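Local coordinates for protein collagen adhesin (Staphylococcus aureus, PDB 2F68) that binds collagen, probably by closing two immunoglobulin-like domains around the triple helix in a 'collagen hug', at residues A[63-71]-A[158-166]. Sequence-based numbering, arbitrary orientation.
Sequences KIEGYSKTV and DMLPEDTTH
The carbonyl oxygen of P161 is gripped twice by one residue, S68. The hydroxyl OG gives the shorter bond, 2.7 Å to P161 O, lying in the carbonyl plane on a lone pair; the backbone N of S68 reaches the same oxygen at 2.9 Å, bent to 142° at the hydrogen and tilted from that plane. With OG turned back beside its own backbone N (chi1 -61°), hydroxyl and amide present themselves together to a single acceptor. Just before S68, the Y67 ring comes in edge first: its CE2 lies 3.3 Å from M159 O, which sits in the ring plane, while CD2 leans on P161 CA. E65 lies obliquely along the CB-CG side of the proline ring, its CB 3.7 Å from P161 CG and its OE1 3.4 Å from the same carbon; Q113 of strand 104-116 touches both Y67 and P161. At one end, E65 OE1 stands 4.2 Å from E162 OE1, and a water donates to E65 and, weakly, to E162. Toward the other, T164 puts its methyl CG2 on S68 O, and a second water lies 2.9 Å from K69 NZ, whose proton it accepts, and also bonds T164 OG1. The contact is part of the interface between the two domains: the short break at 67-68 in strand 62-75 meets the 158-166 loop, and may bear on how the domains close. Direct polar bonding is concentrated on one backbone oxygen, with packing and waters around it; the two nearby glutamates would probably oppose each other if both are charged.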
loop_
_atom_site.group_PDB
_atom_site.type_symbol
_atom_site.label_atom_id
_atom_site.label_comp_id
_atom_site.label_asym_id
_atom_site.label_seq_id
_atom_site.Cartn_x
_atom_site.Cartn_y
_atom_site.Cartn_z
ATOM N N LYS A 63 -6.347 5.918 12.418
ATOM C CA LYS A 63 -6.140 4.508 12.104
ATOM C C LYS A 63 -4.727 4.260 11.582
ATOM O O LYS A 63 -4.280 4.911 10.634
ATOM C CB LYS A 63 -7.182 4.033 11.084
ATOM C CG LYS A 63 -7.126 2.545 10.755
ATOM C CD LYS A 63 -8.273 2.141 9.838
ATOM C CE LYS A 63 -8.177 0.680 9.414
ATOM N NZ LYS A 63 -8.423 -0.271 10.535
ATOM N N ILE A 64 -4.032 3.319 12.215
ATOM C CA ILE A 64 -2.701 2.903 11.781
ATOM C C ILE A 64 -2.777 1.504 11.171
ATOM O O ILE A 64 -3.297 0.574 11.791
ATOM C CB ILE A 64 -1.666 2.945 12.947
ATOM C CG1 ILE A 64 -1.558 4.359 13.544
ATOM C CG2 ILE A 64 -0.297 2.420 12.498
ATOM C CD1 ILE A 64 -1.044 5.442 12.587
ATOM N N GLU A 65 -2.269 1.372 9.949
ATOM C CA GLU A 65 -2.306 0.106 9.224
ATOM C C GLU A 65 -0.899 -0.375 8.878
ATOM O O GLU A 65 -0.195 0.252 8.082
ATOM C CB GLU A 65 -3.155 0.234 7.954
ATOM C CG GLU A 65 -4.617 0.586 8.201
ATOM C CD GLU A 65 -5.419 0.716 6.918
ATOM O OE1 GLU A 65 -5.533 -0.284 6.176
ATOM O OE2 GLU A 65 -5.947 1.817 6.657
ATOM N N GLY A 66 -0.498 -1.486 9.488
ATOM C CA GLY A 66 0.815 -2.077 9.244
ATOM C C GLY A 66 0.852 -2.868 7.953
ATOM O O GLY A 66 0.051 -3.783 7.757
ATOM N N TYR A 67 1.784 -2.512 7.072
ATOM C CA TYR A 67 1.952 -3.208 5.798
ATOM C C TYR A 67 2.434 -4.641 6.021
ATOM O O TYR A 67 3.444 -4.867 6.694
ATOM C CB TYR A 67 2.915 -2.446 4.885
ATOM C CG TYR A 67 2.372 -1.128 4.371
ATOM C CD1 TYR A 67 2.683 0.072 5.008
ATOM C CD2 TYR A 67 1.550 -1.083 3.245
ATOM C CE1 TYR A 67 2.188 1.287 4.537
ATOM C CE2 TYR A 67 1.050 0.123 2.767
ATOM C CZ TYR A 67 1.373 1.304 3.417
ATOM O OH TYR A 67 0.879 2.499 2.945
ATOM N N SER A 68 1.697 -5.594 5.454
ATOM C CA SER A 68 1.926 -7.024 5.683
ATOM C C SER A 68 3.308 -7.498 5.231
ATOM O O SER A 68 3.586 -7.579 4.033
ATOM C CB SER A 68 0.828 -7.857 5.017
ATOM O OG SER A 68 -0.446 -7.551 5.555
ATOM N N LYS A 69 4.166 -7.804 6.202
ATOM C CA LYS A 69 5.521 -8.286 5.935
ATOM C C LYS A 69 5.953 -9.360 6.932
ATOM O O LYS A 69 5.541 -9.346 8.094
ATOM C CB LYS A 69 6.525 -7.126 5.950
ATOM C CG LYS A 69 6.576 -6.297 4.668
ATOM C CD LYS A 69 7.350 -7.005 3.562
ATOM C CE LYS A 69 7.384 -6.171 2.291
ATOM N NZ LYS A 69 8.136 -6.851 1.201
ATOM N N THR A 70 6.786 -10.287 6.462
ATOM C CA THR A 70 7.350 -11.338 7.306
ATOM C C THR A 70 8.873 -11.360 7.164
ATOM O O THR A 70 9.407 -11.796 6.140
ATOM C CB THR A 70 6.750 -12.727 6.971
ATOM O OG1 THR A 70 5.321 -12.638 6.921
ATOM C CG2 THR A 70 7.151 -13.759 8.020
ATOM N N VAL A 71 9.563 -10.876 8.196
ATOM C CA VAL A 71 11.023 -10.768 8.184
ATOM C C VAL A 71 11.646 -11.669 9.257
ATOM O O VAL A 71 11.324 -11.537 10.438
ATOM C CB VAL A 71 11.494 -9.299 8.381
ATOM C CG1 VAL A 71 13.006 -9.183 8.209
ATOM C CG2 VAL A 71 10.785 -8.366 7.407
ATOM N N ASP A 158 -1.477 2.789 -5.393
ATOM C CA ASP A 158 -1.002 2.537 -4.031
ATOM C C ASP A 158 -0.877 1.043 -3.728
ATOM O O ASP A 158 -1.298 0.200 -4.524
ATOM C CB ASP A 158 -1.913 3.225 -3.002
ATOM C CG ASP A 158 -3.348 2.723 -3.053
ATOM O OD1 ASP A 158 -3.625 1.638 -2.498
ATOM O OD2 ASP A 158 -4.202 3.424 -3.635
ATOM N N MET A 159 -0.288 0.728 -2.577
ATOM C CA MET A 159 -0.169 -0.649 -2.110
ATOM C C MET A 159 -0.983 -0.837 -0.833
ATOM O O MET A 159 -0.848 -0.063 0.118
ATOM C CB MET A 159 1.300 -1.010 -1.873
ATOM C CG MET A 159 1.579 -2.509 -1.813
ATOM S SD MET A 159 3.315 -2.908 -1.523
ATOM C CE MET A 159 4.062 -2.412 -3.077
ATOM N N LEU A 160 -1.833 -1.861 -0.826
ATOM C CA LEU A 160 -2.682 -2.170 0.325
ATOM C C LEU A 160 -1.901 -2.760 1.498
ATOM O O LEU A 160 -1.030 -3.608 1.296
ATOM C CB LEU A 160 -3.824 -3.111 -0.082
ATOM C CG LEU A 160 -5.277 -2.619 -0.019
ATOM C CD1 LEU A 160 -5.430 -1.131 -0.326
ATOM C CD2 LEU A 160 -6.159 -3.459 -0.935
ATOM N N PRO A 161 -2.204 -2.299 2.729
ATOM C CA PRO A 161 -1.586 -2.816 3.954
ATOM C C PRO A 161 -1.854 -4.304 4.191
ATOM O O PRO A 161 -1.033 -4.982 4.812
ATOM C CB PRO A 161 -2.243 -1.979 5.058
ATOM C CG PRO A 161 -2.716 -0.747 4.370
ATOM C CD PRO A 161 -3.156 -1.213 3.024
ATOM N N GLU A 162 -2.991 -4.798 3.701
ATOM C CA GLU A 162 -3.347 -6.212 3.838
ATOM C C GLU A 162 -2.694 -7.101 2.777
ATOM O O GLU A 162 -2.513 -8.302 2.995
ATOM C CB GLU A 162 -4.873 -6.409 3.846
ATOM C CG GLU A 162 -5.626 -5.805 2.657
ATOM C CD GLU A 162 -6.186 -4.419 2.940
ATOM O OE1 GLU A 162 -5.502 -3.608 3.603
ATOM O OE2 GLU A 162 -7.315 -4.136 2.487
ATOM N N ASP A 163 -2.340 -6.509 1.637
ATOM C CA ASP A 163 -1.740 -7.253 0.530
ATOM C C ASP A 163 -0.567 -6.495 -0.097
ATOM O O ASP A 163 -0.762 -5.547 -0.863
ATOM C CB ASP A 163 -2.803 -7.586 -0.527
ATOM C CG ASP A 163 -2.324 -8.606 -1.546
ATOM O OD1 ASP A 163 -1.493 -9.473 -1.196
ATOM O OD2 ASP A 163 -2.791 -8.548 -2.703
ATOM N N THR A 164 0.649 -6.928 0.234
ATOM C CA THR A 164 1.871 -6.290 -0.262
ATOM C C THR A 164 2.330 -6.848 -1.613
ATOM O O THR A 164 3.181 -6.253 -2.276
ATOM C CB THR A 164 3.031 -6.387 0.766
ATOM O OG1 THR A 164 4.087 -5.495 0.388
ATOM C CG2 THR A 164 3.578 -7.813 0.857
ATOM N N THR A 165 1.762 -7.985 -2.010
ATOM C CA THR A 165 2.163 -8.674 -3.240
ATOM C C THR A 165 1.596 -8.030 -4.506
ATOM O O THR A 165 2.057 -8.314 -5.614
ATOM C CB THR A 165 1.782 -10.174 -3.209
ATOM O OG1 THR A 165 0.387 -10.313 -2.915
ATOM C CG2 THR A 165 2.598 -10.920 -2.159
ATOM N N HIS A 166 0.597 -7.166 -4.334
ATOM C CA HIS A 166 -0.048 -6.489 -5.458
ATOM C C HIS A 166 0.085 -4.971 -5.379
ATOM O O HIS A 166 0.120 -4.396 -4.289
ATOM C CB HIS A 166 -1.526 -6.878 -5.541
ATOM C CG HIS A 166 -1.756 -8.282 -6.007
ATOM N ND1 HIS A 166 -1.839 -9.350 -5.139
ATOM C CD2 HIS A 166 -1.923 -8.792 -7.249
ATOM C CE1 HIS A 166 -2.047 -10.457 -5.827
ATOM N NE2 HIS A 166 -2.101 -10.147 -7.111
HETATM O O HOH W 1 -6.409 -0.259 3.585
HETATM O O HOH W 2 6.356 -6.173 -0.994
#